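Local coordinates for protein maleylpyruvate isomerase (Ralstonia sp., PDB 2JL4) that catalyses the glutathione-dependent isomerisation of maleylpyruvate to fumarylpyruvate in bacterial naphthalene degradation, working as a homodimer of the zeta class of glutathione transferases, at residues Y5-S10 against A31-K36; S13-I18 against Q65-I70; R111-L116 against A125-W130. One frame throughout, in Å; residues are numbered along the deposited sequence.

Overall arrangement
All three contacts border one bound glutathione. Contacts 1 and 2 lie in the thioredoxin-like N-terminal domain, with centres about 14 Å apart, and their segments alternate along the chain: strand 3-6, helix 11-22, the end of strand 28-31, then helix 66-76. They touch directly, because R17 of helix 11-22 donates to the carbonyl oxygens of F7 and W8. Contact 3 follows later in the chain, in the all-helical C-terminal domain, where helices 110-120 and 124-147 pack together; its centre is about 19 Å from that of contact 1 and 24 Å from that of contact 2. Glutathione thus sits between two domains, and contacts 2 and 3 also meet the second subunit.

Contact 1: Y5-S10 against A31-K36; sequences YNFWRS and AVHLGK. With GSH (glutathione), chain C.
N6 and A31 form a parallel beta bridge, their CA atoms 5.3 Å apart, held on one side by V32 N to N6 O (2.7 Å, 162° at the hydrogen), with N6 also backbone-bonded to L30. This is the end of the beta-alpha-beta crossover of the thioredoxin-like domain: strands 3-6 and 28-31 lie side by side, joined through helix 11-22. Beyond the bridge the chains turn into loops, and F7 packs against the residues after strand 28-31. With CG anti to the backbone N (chi1 -179°), its ring reaches across to them. L34 covers one face, its CG 4.1 Å from the F7 ring centroid in a CH-pi contact, while L34 CD1 lies 3.6 Å from F7 CD2. The ring edge meets H33 in an edge-to-face pair, with F7 CE1 over the imidazole and centroids 5.3 Å apart; a flat, apolar phenylalanine can serve both neighbours. V32 CG2, the branch beside the backbone N, meets the Y5 ring edge in its plane, 3.9 Å from Y5 CB. S10, at the N-cap position before helix 11-22, shares its hydroxyl with S13 and T12, and S10 OG comes within 3.0 Å of the glutathione sulfur SG2.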
loop_
_atom_site.group_PDB
_atom_site.type_symbol
_atom_site.label_atom_id
_atom_site.label_comp_id
_atom_site.label_asym_id
_atom_site.label_seq_id
_atom_site.Cartn_x
_atom_site.Cartn_y
_atom_site.Cartn_z
ATOM N N TYR A 5 0.372 18.613 -6.857
ATOM C CA TYR A 5 1.808 18.514 -7.055
ATOM C C TYR A 5 2.098 17.116 -7.535
ATOM O O TYR A 5 1.943 16.143 -6.788
ATOM C CB TYR A 5 2.572 18.804 -5.771
ATOM C CG TYR A 5 2.493 20.238 -5.303
ATOM C CD1 TYR A 5 3.436 21.185 -5.718
ATOM C CD2 TYR A 5 1.481 20.650 -4.427
ATOM C CE1 TYR A 5 3.367 22.512 -5.270
ATOM C CE2 TYR A 5 1.401 21.963 -3.972
ATOM C CZ TYR A 5 2.342 22.890 -4.395
ATOM O OH TYR A 5 2.259 24.190 -3.938
ATOM N N ASN A 6 2.486 17.006 -8.797
ATOM C CA ASN A 6 2.660 15.697 -9.392
ATOM C C ASN A 6 3.586 15.691 -10.608
ATOM O O ASN A 6 4.223 16.698 -10.915
ATOM C CB ASN A 6 1.283 15.058 -9.674
ATOM C CG ASN A 6 0.546 15.703 -10.830
ATOM O OD1 ASN A 6 0.455 16.930 -10.952
ATOM N ND2 ASN A 6 -0.016 14.869 -11.673
ATOM N N PHE A 7 3.658 14.550 -11.285
ATOM C CA PHE A 7 4.583 14.340 -12.381
ATOM C C PHE A 7 3.876 13.504 -13.426
ATOM O O PHE A 7 3.109 12.600 -13.082
ATOM C CB PHE A 7 5.826 13.626 -11.852
ATOM C CG PHE A 7 6.886 13.361 -12.887
ATOM C CD1 PHE A 7 7.618 14.407 -13.445
ATOM C CD2 PHE A 7 7.191 12.057 -13.259
ATOM C CE1 PHE A 7 8.620 14.157 -14.383
ATOM C CE2 PHE A 7 8.194 11.793 -14.189
ATOM C CZ PHE A 7 8.907 12.848 -14.755
ATOM N N TRP A 8 4.123 13.794 -14.701
ATOM C CA TRP A 8 3.331 13.170 -15.768
ATOM C C TRP A 8 3.402 11.646 -15.808
ATOM O O TRP A 8 2.365 10.993 -15.869
ATOM C CB TRP A 8 3.613 13.794 -17.131
ATOM C CG TRP A 8 4.988 13.578 -17.668
ATOM C CD1 TRP A 8 6.169 13.978 -17.104
ATOM C CD2 TRP A 8 5.327 12.934 -18.900
ATOM N NE1 TRP A 8 7.225 13.613 -17.908
ATOM C CE2 TRP A 8 6.736 12.972 -19.018
ATOM C CE3 TRP A 8 4.576 12.324 -19.915
ATOM C CZ2 TRP A 8 7.407 12.424 -20.111
ATOM C CZ3 TRP A 8 5.242 11.786 -21.004
ATOM C CH2 TRP A 8 6.646 11.841 -21.094
ATOM N N ARG A 9 4.606 11.078 -15.737
ATOM C CA ARG A 9 4.757 9.618 -15.805
ATOM C C ARG A 9 4.691 8.900 -14.452
ATOM O O ARG A 9 4.706 7.670 -14.406
ATOM C CB ARG A 9 6.002 9.198 -16.595
ATOM C CG ARG A 9 5.898 9.457 -18.100
ATOM C CD ARG A 9 6.529 8.325 -18.921
ATOM N NE ARG A 9 6.739 8.685 -20.327
ATOM C CZ ARG A 9 5.853 8.511 -21.312
ATOM N NH1 ARG A 9 4.654 7.988 -21.073
ATOM N NH2 ARG A 9 6.166 8.877 -22.551
ATOM N N SER A 10 4.570 9.653 -13.365
ATOM C CA SER A 10 4.336 9.056 -12.049
ATOM C C SER A 10 3.029 8.252 -12.007
ATOM O O SER A 10 1.949 8.785 -12.301
ATOM C CB SER A 10 4.344 10.129 -10.959
ATOM O OG SER A 10 3.804 9.625 -9.744
ATOM N N ALA A 31 3.659 20.884 -11.650
ATOM C CA ALA A 31 4.637 19.842 -11.971
ATOM C C ALA A 31 5.838 19.801 -11.006
ATOM O O ALA A 31 6.432 20.832 -10.674
ATOM C CB ALA A 31 5.104 19.971 -13.408
ATOM N N VAL A 32 6.171 18.594 -10.558
ATOM C CA VAL A 32 7.331 18.358 -9.722
ATOM C C VAL A 32 8.184 17.328 -10.466
ATOM O O VAL A 32 7.862 16.142 -10.484
ATOM C CB VAL A 32 6.929 17.832 -8.326
ATOM C CG1 VAL A 32 8.153 17.533 -7.496
ATOM C CG2 VAL A 32 5.998 18.834 -7.589
ATOM N N HIS A 33 9.265 17.795 -11.088
ATOM C CA HIS A 33 10.061 16.968 -11.980
ATOM C C HIS A 33 10.936 15.959 -11.236
ATOM O O HIS A 33 11.972 16.328 -10.662
ATOM C CB HIS A 33 10.931 17.860 -12.876
ATOM C CG HIS A 33 11.311 17.223 -14.175
ATOM N ND1 HIS A 33 12.041 16.054 -14.248
ATOM C CD2 HIS A 33 11.068 17.596 -15.453
ATOM C CE1 HIS A 33 12.226 15.734 -15.516
ATOM N NE2 HIS A 33 11.647 16.653 -16.268
ATOM N N LEU A 34 10.539 14.687 -11.280
ATOM C CA LEU A 34 11.276 13.626 -10.578
ATOM C C LEU A 34 12.655 13.356 -11.183
ATOM O O LEU A 34 13.608 13.070 -10.461
ATOM C CB LEU A 34 10.457 12.325 -10.505
ATOM C CG LEU A 34 9.032 12.396 -9.929
ATOM C CD1 LEU A 34 8.381 11.023 -10.001
ATOM C CD2 LEU A 34 8.998 12.934 -8.502
ATOM N N GLY A 35 12.759 13.457 -12.504
ATOM C CA GLY A 35 14.037 13.244 -13.189
ATOM C C GLY A 35 15.063 14.293 -12.812
ATOM O O GLY A 35 16.255 13.999 -12.713
ATOM N N LYS A 36 14.589 15.520 -12.611
ATOM C CA LYS A 36 15.420 16.630 -12.121
ATOM C C LYS A 36 15.556 16.569 -10.599
ATOM O O LYS A 36 16.286 17.366 -10.016
ATOM C CB LYS A 36 14.813 17.991 -12.520
ATOM C CG LYS A 36 14.789 18.284 -14.022
ATOM C CD LYS A 36 14.070 19.617 -14.336
ATOM C CE LYS A 36 14.740 20.333 -15.505
ATOM N NZ LYS A 36 14.021 21.544 -16.056
HETATM N N1 GSH C . 2.284 5.577 -1.236
HETATM C CA1 GSH C . 2.669 6.774 -1.956
HETATM C C1 GSH C . 1.449 7.382 -2.600
HETATM O O11 GSH C . 0.692 6.619 -3.215
HETATM O O12 GSH C . 1.236 8.614 -2.505
HETATM C CB1 GSH C . 3.721 6.431 -3.006
HETATM C CG1 GSH C . 4.226 7.701 -3.691
HETATM C CD1 GSH C . 5.406 7.413 -4.596
HETATM O OE1 GSH C . 6.144 6.465 -4.364
HETATM N N2 GSH C . 5.565 8.251 -5.622
HETATM C CA2 GSH C . 6.644 8.144 -6.594
HETATM C C2 GSH C . 7.777 9.099 -6.305
HETATM O O2 GSH C . 7.567 10.216 -5.866
HETATM C CB2 GSH C . 6.102 8.419 -7.993
HETATM S SG2 GSH C . 5.019 7.106 -8.623
HETATM N N3 GSH C . 9.003 8.678 -6.558
HETATM C CA3 GSH C . 10.164 9.514 -6.325
HETATM C C3 GSH C . 11.373 8.690 -5.972
HETATM O O31 GSH C . 11.286 7.442 -5.975
HETATM O O32 GSH C . 12.427 9.293 -5.694
#

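Contact 2: S13-I18 against Q65-I70; sequences SHRLRI and QSPAII. With GSH (glutathione), chain C.
S66 OG is held by two partners: it donates to glutathione O11 at 2.7 Å and receives a weak, bent bond from R15 NH1 at 2.8 Å. The two helices that bring these groups together, 11-22 and 66-76, run almost exactly parallel, 4° between the directions of their short segments and 10.0 Å between the axes, as packed on the sheet of a thioredoxin-like domain. R15 extends from helix 11-22 with CG anti to the backbone N, then bends at chi3 (-58°), which brings NH1 to S66 OG and leaves R15 NH1 3.5 Å from glutathione O11. A long, flexible arginine suits this span, and its positive charge probably steadies the glutamyl carboxylate. The other carboxylate oxygen takes a nearly straight bond from the backbone, S66 N to O12 at 2.9 Å, so the first turn of helix 66-76 faces the anion and its dipole would be expected to add to the attraction. Below this polar layer the contact is aliphatic. The aliphatic part of R15 crosses I70 at about a right angle, R15 CG meeting I70 CD1, and L16 CD1 touches both isoleucines, 3.6 Å from I69 CG2 and 3.7 Å from I70 CG1. Q65 also bonds D103 of the second subunit through NE2, while Q65 OE1 accepts a hydrogen bond from the glutamyl amine, glutathione N1, at 2.7 Å.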
loop_
_atom_site.group_PDB
_atom_site.type_symbol
_atom_site.label_atom_id
_atom_site.label_comp_id
_atom_site.label_asym_id
_atom_site.label_seq_id
_atom_site.Cartn_x
_atom_site.Cartn_y
_atom_site.Cartn_z
ATOM N N SER A 13 0.688 9.623 -9.288
ATOM C CA SER A 13 0.123 10.870 -9.834
ATOM C C SER A 13 -1.043 10.583 -10.792
ATOM O O SER A 13 -2.123 11.191 -10.698
ATOM C CB SER A 13 1.187 11.670 -10.587
ATOM O OG SER A 13 2.238 12.097 -9.743
ATOM N N HIS A 14 -0.794 9.658 -11.718
ATOM C CA HIS A 14 -1.772 9.208 -12.694
ATOM C C HIS A 14 -3.005 8.627 -11.995
ATOM O O HIS A 14 -4.138 8.921 -12.370
ATOM C CB HIS A 14 -1.108 8.180 -13.622
ATOM C CG HIS A 14 -1.969 7.712 -14.756
ATOM N ND1 HIS A 14 -1.580 6.696 -15.603
ATOM C CD2 HIS A 14 -3.188 8.114 -15.187
ATOM C CE1 HIS A 14 -2.518 6.499 -16.511
ATOM N NE2 HIS A 14 -3.509 7.338 -16.275
ATOM N N ARG A 15 -2.768 7.803 -10.983
ATOM C CA ARG A 15 -3.827 7.238 -10.158
ATOM C C ARG A 15 -4.736 8.340 -9.584
ATOM O O ARG A 15 -5.965 8.274 -9.703
ATOM C CB ARG A 15 -3.195 6.401 -9.043
ATOM C CG ARG A 15 -4.155 5.663 -8.120
ATOM C CD ARG A 15 -3.408 5.159 -6.886
ATOM N NE ARG A 15 -2.283 4.279 -7.211
ATOM C CZ ARG A 15 -1.308 3.939 -6.365
ATOM N NH1 ARG A 15 -1.279 4.414 -5.113
ATOM N NH2 ARG A 15 -0.350 3.115 -6.774
ATOM N N LEU A 16 -4.122 9.350 -8.976
ATOM C CA LEU A 16 -4.875 10.440 -8.359
ATOM C C LEU A 16 -5.615 11.290 -9.389
ATOM O O LEU A 16 -6.762 11.689 -9.155
ATOM C CB LEU A 16 -3.964 11.301 -7.487
ATOM C CG LEU A 16 -4.627 12.357 -6.602
ATOM C CD1 LEU A 16 -5.877 11.810 -5.885
ATOM C CD2 LEU A 16 -3.601 12.874 -5.613
ATOM N N ARG A 17 -4.960 11.534 -10.525
ATOM C CA ARG A 17 -5.554 12.263 -11.644
ATOM C C ARG A 17 -6.865 11.644 -12.114
ATOM O O ARG A 17 -7.862 12.350 -12.274
ATOM C CB ARG A 17 -4.558 12.399 -12.806
ATOM C CG ARG A 17 -3.505 13.489 -12.568
ATOM C CD ARG A 17 -2.709 13.840 -13.824
ATOM N NE ARG A 17 -2.172 12.678 -14.533
ATOM C CZ ARG A 17 -0.892 12.294 -14.529
ATOM N NH1 ARG A 17 0.020 12.958 -13.828
ATOM N NH2 ARG A 17 -0.518 11.226 -15.231
ATOM N N ILE A 18 -6.870 10.325 -12.311
ATOM C CA ILE A 18 -8.100 9.606 -12.679
ATOM C C ILE A 18 -9.232 9.851 -11.665
ATOM O O ILE A 18 -10.355 10.196 -12.058
ATOM C CB ILE A 18 -7.870 8.080 -12.848
ATOM C CG1 ILE A 18 -6.825 7.794 -13.932
ATOM C CG2 ILE A 18 -9.176 7.397 -13.204
ATOM C CD1 ILE A 18 -6.238 6.371 -13.891
ATOM N N GLN A 65 -0.095 10.884 0.423
ATOM C CA GLN A 65 -0.518 9.476 0.295
ATOM C C GLN A 65 -1.762 9.290 -0.570
ATOM O O GLN A 65 -2.897 9.432 -0.094
ATOM C CB GLN A 65 -0.688 8.783 1.655
ATOM C CG GLN A 65 0.625 8.484 2.367
ATOM C CD GLN A 65 1.516 7.513 1.610
ATOM O OE1 GLN A 65 1.044 6.593 0.930
ATOM N NE2 GLN A 65 2.814 7.701 1.740
ATOM N N SER A 66 -1.537 8.930 -1.835
ATOM C CA SER A 66 -2.621 8.790 -2.807
ATOM C C SER A 66 -3.747 7.837 -2.377
ATOM O O SER A 66 -4.905 8.138 -2.634
ATOM C CB SER A 66 -2.089 8.484 -4.228
ATOM O OG SER A 66 -1.707 7.133 -4.392
ATOM N N PRO A 67 -3.425 6.698 -1.720
ATOM C CA PRO A 67 -4.518 5.824 -1.256
ATOM C C PRO A 67 -5.460 6.534 -0.286
ATOM O O PRO A 67 -6.675 6.387 -0.406
ATOM C CB PRO A 67 -3.784 4.697 -0.528
ATOM C CG PRO A 67 -2.441 4.663 -1.143
ATOM C CD PRO A 67 -2.114 6.119 -1.366
ATOM N N ALA A 68 -4.884 7.304 0.640
ATOM C CA ALA A 68 -5.623 8.078 1.630
ATOM C C ALA A 68 -6.381 9.243 0.993
ATOM O O ALA A 68 -7.527 9.524 1.372
ATOM C CB ALA A 68 -4.667 8.600 2.713
ATOM N N ILE A 69 -5.736 9.930 0.047
ATOM C CA ILE A 69 -6.356 11.065 -0.656
ATOM C C ILE A 69 -7.584 10.600 -1.433
ATOM O O ILE A 69 -8.620 11.262 -1.429
ATOM C CB ILE A 69 -5.343 11.804 -1.603
ATOM C CG1 ILE A 69 -4.205 12.436 -0.783
ATOM C CG2 ILE A 69 -6.050 12.881 -2.428
ATOM C CD1 ILE A 69 -2.979 12.831 -1.577
ATOM N N ILE A 70 -7.465 9.448 -2.084
ATOM C CA ILE A 70 -8.538 8.920 -2.914
ATOM C C ILE A 70 -9.720 8.472 -2.046
ATOM O O ILE A 70 -10.882 8.733 -2.396
ATOM C CB ILE A 70 -8.027 7.803 -3.867
ATOM C CG1 ILE A 70 -7.028 8.407 -4.864
ATOM C CG2 ILE A 70 -9.191 7.144 -4.612
ATOM C CD1 ILE A 70 -6.247 7.410 -5.703
HETATM N N1 GSH C . 2.284 5.577 -1.236
HETATM C CA1 GSH C . 2.669 6.774 -1.956
HETATM C C1 GSH C . 1.449 7.382 -2.600
HETATM O O11 GSH C . 0.692 6.619 -3.215
HETATM O O12 GSH C . 1.236 8.614 -2.505
HETATM C CB1 GSH C . 3.721 6.431 -3.006
HETATM C CG1 GSH C . 4.226 7.701 -3.691
HETATM C CD1 GSH C . 5.406 7.413 -4.596
HETATM O OE1 GSH C . 6.144 6.465 -4.364
HETATM N N2 GSH C . 5.565 8.251 -5.622
HETATM C CA2 GSH C . 6.644 8.144 -6.594
HETATM C C2 GSH C . 7.777 9.099 -6.305
HETATM O O2 GSH C . 7.567 10.216 -5.866
HETATM C CB2 GSH C . 6.102 8.419 -7.993
HETATM S SG2 GSH C . 5.019 7.106 -8.623
HETATM N N3 GSH C . 9.003 8.678 -6.558
HETATM C CA3 GSH C . 10.164 9.514 -6.325
HETATM C C3 GSH C . 11.373 8.690 -5.972
HETATM O O31 GSH C . 11.286 7.442 -5.975
HETATM O O32 GSH C . 12.427 9.293 -5.694
#

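Contact 3: R111-L116 against A125-W130; sequences RILEYL and AAINAW. With GSH (glutathione), chain C.
L116 and W130 make the central apolar contact between helices 110-120 and 124-147, successive helices of the all-helical C-terminal domain of the glutathione transferase fold. Their short segments run roughly antiparallel, at 135°, with axes 10.6 Å apart at closest approach. The CH-pi interaction comes first: the methyl L116 CD1 stands over the five-membered ring of W130, 3.5 Å from its centroid and only 10° off the ring normal. W130 has CG anti to its backbone N (chi1 172°), which directs the indole toward helix 110-120 and presents a broad face to the leucine branch.

Aliphatic packing surrounds this pair. L113 CD2 approaches W130 CD1 at 3.7 Å, and I112 CG2 lies 4.0 Å from W130 CZ2, both meeting the ring obliquely. One turn earlier in helix 124-147, I127 rests its delta methyl against both L113 and L116: I127 CD1 is 3.6 Å from L113 O and 3.9 Å from L116 CB, while its other branch, CG2, meets L113 CD1. Branched side chains of this kind fit a helix interface because each can offer separate methyls to separate neighbours.

Polar interactions stand at the margins. W130 NE1 donates to I107 O, so the one polar atom of the buried indole has a partner, and the indole also meets Y115 of the second subunit edge-to-face. At the start of helix 110-120, R111 N donates to the glycyl carboxylate of glutathione, 2.9 Å to O31, and R111 NH2 bonds the D103 carbonyl of the second subunit.

Because methyl groups and an indole make almost all of the contact, the fit probably depends on shape more than on directed bonds, and R111, which takes no part in the packing between the two segments, serves the ligand and the dimer instead.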
loop_
_atom_site.group_PDB
_atom_site.type_symbol
_atom_site.label_atom_id
_atom_site.label_comp_id
_atom_site.label_asym_id
_atom_site.label_seq_id
_atom_site.Cartn_x
_atom_site.Cartn_y
_atom_site.Cartn_z
ATOM N N ARG A 111 13.314 5.533 -6.705
ATOM C CA ARG A 111 14.312 5.461 -5.642
ATOM C C ARG A 111 14.872 4.052 -5.519
ATOM O O ARG A 111 16.070 3.880 -5.290
ATOM C CB ARG A 111 13.719 5.941 -4.308
ATOM C CG ARG A 111 12.583 5.051 -3.776
ATOM C CD ARG A 111 11.747 5.710 -2.693
ATOM N NE ARG A 111 10.802 4.735 -2.168
ATOM C CZ ARG A 111 10.573 4.503 -0.878
ATOM N NH1 ARG A 111 11.178 5.227 0.070
ATOM N NH2 ARG A 111 9.700 3.563 -0.541
ATOM N N ILE A 112 13.999 3.058 -5.693
ATOM C CA ILE A 112 14.369 1.640 -5.613
ATOM C C ILE A 112 15.281 1.257 -6.783
ATOM O O ILE A 112 16.311 0.615 -6.592
ATOM C CB ILE A 112 13.113 0.699 -5.634
ATOM C CG1 ILE A 112 12.032 1.113 -4.607
ATOM C CG2 ILE A 112 13.519 -0.776 -5.483
ATOM C CD1 ILE A 112 12.486 1.244 -3.145
ATOM N N LEU A 113 14.892 1.651 -7.992
ATOM C CA LEU A 113 15.668 1.323 -9.191
ATOM C C LEU A 113 17.039 1.994 -9.127
ATOM O O LEU A 113 18.051 1.410 -9.526
ATOM C CB LEU A 113 14.902 1.721 -10.464
ATOM C CG LEU A 113 13.470 1.177 -10.582
ATOM C CD1 LEU A 113 12.868 1.553 -11.927
ATOM C CD2 LEU A 113 13.399 -0.349 -10.376
ATOM N N GLU A 114 17.053 3.210 -8.585
ATOM C CA GLU A 114 18.284 3.947 -8.344
ATOM C C GLU A 114 19.193 3.218 -7.369
ATOM O O GLU A 114 20.413 3.157 -7.576
ATOM C CB GLU A 114 17.971 5.352 -7.831
ATOM C CG GLU A 114 17.571 6.309 -8.939
ATOM C CD GLU A 114 18.713 6.567 -9.894
ATOM O OE1 GLU A 114 19.665 7.262 -9.484
ATOM O OE2 GLU A 114 18.660 6.070 -11.042
ATOM N N TYR A 115 18.595 2.668 -6.309
ATOM C CA TYR A 115 19.339 1.845 -5.355
ATOM C C TYR A 115 19.943 0.617 -6.046
ATOM O O TYR A 115 21.122 0.330 -5.869
ATOM C CB TYR A 115 18.455 1.464 -4.162
ATOM C CG TYR A 115 19.208 0.996 -2.938
ATOM C CD1 TYR A 115 19.352 1.819 -1.822
ATOM C CD2 TYR A 115 19.774 -0.275 -2.892
ATOM C CE1 TYR A 115 20.042 1.378 -0.693
ATOM C CE2 TYR A 115 20.458 -0.725 -1.772
ATOM C CZ TYR A 115 20.588 0.097 -0.682
ATOM O OH TYR A 115 21.254 -0.379 0.414
ATOM N N LEU A 116 19.151 -0.079 -6.862
ATOM C CA LEU A 116 19.654 -1.225 -7.656
ATOM C C LEU A 116 20.822 -0.846 -8.579
ATOM O O LEU A 116 21.812 -1.585 -8.677
ATOM C CB LEU A 116 18.538 -1.882 -8.479
ATOM C CG LEU A 116 17.285 -2.357 -7.726
ATOM C CD1 LEU A 116 16.208 -2.804 -8.705
ATOM C CD2 LEU A 116 17.565 -3.466 -6.708
ATOM N N ALA A 125 18.578 -3.636 -18.490
ATOM C CA ALA A 125 17.966 -4.957 -18.704
ATOM C C ALA A 125 17.606 -5.658 -17.378
ATOM O O ALA A 125 16.565 -6.312 -17.274
ATOM C CB ALA A 125 18.889 -5.854 -19.545
ATOM N N ALA A 126 18.482 -5.528 -16.385
ATOM C CA ALA A 126 18.248 -6.059 -15.055
ATOM C C ALA A 126 17.144 -5.275 -14.349
ATOM O O ALA A 126 16.308 -5.870 -13.659
ATOM C CB ALA A 126 19.532 -6.038 -14.235
ATOM N N ILE A 127 17.147 -3.947 -14.526
ATOM C CA ILE A 127 16.054 -3.084 -14.054
ATOM C C ILE A 127 14.706 -3.537 -14.636
ATOM O O ILE A 127 13.725 -3.701 -13.889
ATOM C CB ILE A 127 16.297 -1.578 -14.384
ATOM C CG1 ILE A 127 17.455 -1.008 -13.554
ATOM C CG2 ILE A 127 15.008 -0.739 -14.205
ATOM C CD1 ILE A 127 17.214 -0.989 -12.031
ATOM N N ASN A 128 14.658 -3.752 -15.953
ATOM C CA ASN A 128 13.416 -4.184 -16.592
ATOM C C ASN A 128 12.982 -5.574 -16.137
ATOM O O ASN A 128 11.789 -5.837 -16.009
ATOM C CB ASN A 128 13.513 -4.123 -18.110
ATOM C CG ASN A 128 13.555 -2.700 -18.640
ATOM O OD1 ASN A 128 13.565 -1.732 -17.881
ATOM N ND2 ASN A 128 13.586 -2.569 -19.959
ATOM N N ALA A 129 13.951 -6.454 -15.892
ATOM C CA ALA A 129 13.651 -7.810 -15.419
ATOM C C ALA A 129 13.047 -7.791 -14.011
ATOM O O ALA A 129 12.131 -8.563 -13.717
ATOM C CB ALA A 129 14.900 -8.704 -15.477
ATOM N N TRP A 130 13.583 -6.906 -13.162
ATOM C CA TRP A 130 13.048 -6.611 -11.834
ATOM C C TRP A 130 11.592 -6.134 -11.900
ATOM O O TRP A 130 10.701 -6.735 -11.281
ATOM C CB TRP A 130 13.929 -5.543 -11.181
ATOM C CG TRP A 130 13.452 -4.954 -9.873
ATOM C CD1 TRP A 130 12.629 -3.870 -9.710
ATOM C CD2 TRP A 130 13.816 -5.380 -8.550
ATOM N NE1 TRP A 130 12.442 -3.610 -8.372
ATOM C CE2 TRP A 130 13.164 -4.515 -7.638
ATOM C CE3 TRP A 130 14.633 -6.405 -8.047
ATOM C CZ2 TRP A 130 13.301 -4.646 -6.250
ATOM C CZ3 TRP A 130 14.759 -6.538 -6.666
ATOM C CH2 TRP A 130 14.096 -5.665 -5.787
HETATM N N1 GSH C . 2.284 5.577 -1.236
HETATM C CA1 GSH C . 2.669 6.774 -1.956
HETATM C C1 GSH C . 1.449 7.382 -2.600
HETATM O O11 GSH C . 0.692 6.619 -3.215
HETATM O O12 GSH C . 1.236 8.614 -2.505
HETATM C CB1 GSH C . 3.721 6.431 -3.006
HETATM C CG1 GSH C . 4.226 7.701 -3.691
HETATM C CD1 GSH C . 5.406 7.413 -4.596
HETATM O OE1 GSH C . 6.144 6.465 -4.364
HETATM N N2 GSH C . 5.565 8.251 -5.622
HETATM C CA2 GSH C . 6.644 8.144 -6.594
HETATM C C2 GSH C . 7.777 9.099 -6.305
HETATM O O2 GSH C . 7.567 10.216 -5.866
HETATM C CB2 GSH C . 6.102 8.419 -7.993
HETATM S SG2 GSH C . 5.019 7.106 -8.623
HETATM N N3 GSH C . 9.003 8.678 -6.558
HETATM C CA3 GSH C . 10.164 9.514 -6.325
HETATM C C3 GSH C . 11.373 8.690 -5.972
HETATM O O31 GSH C . 11.286 7.442 -5.975
HETATM O O32 GSH C . 12.427 9.293 -5.694
#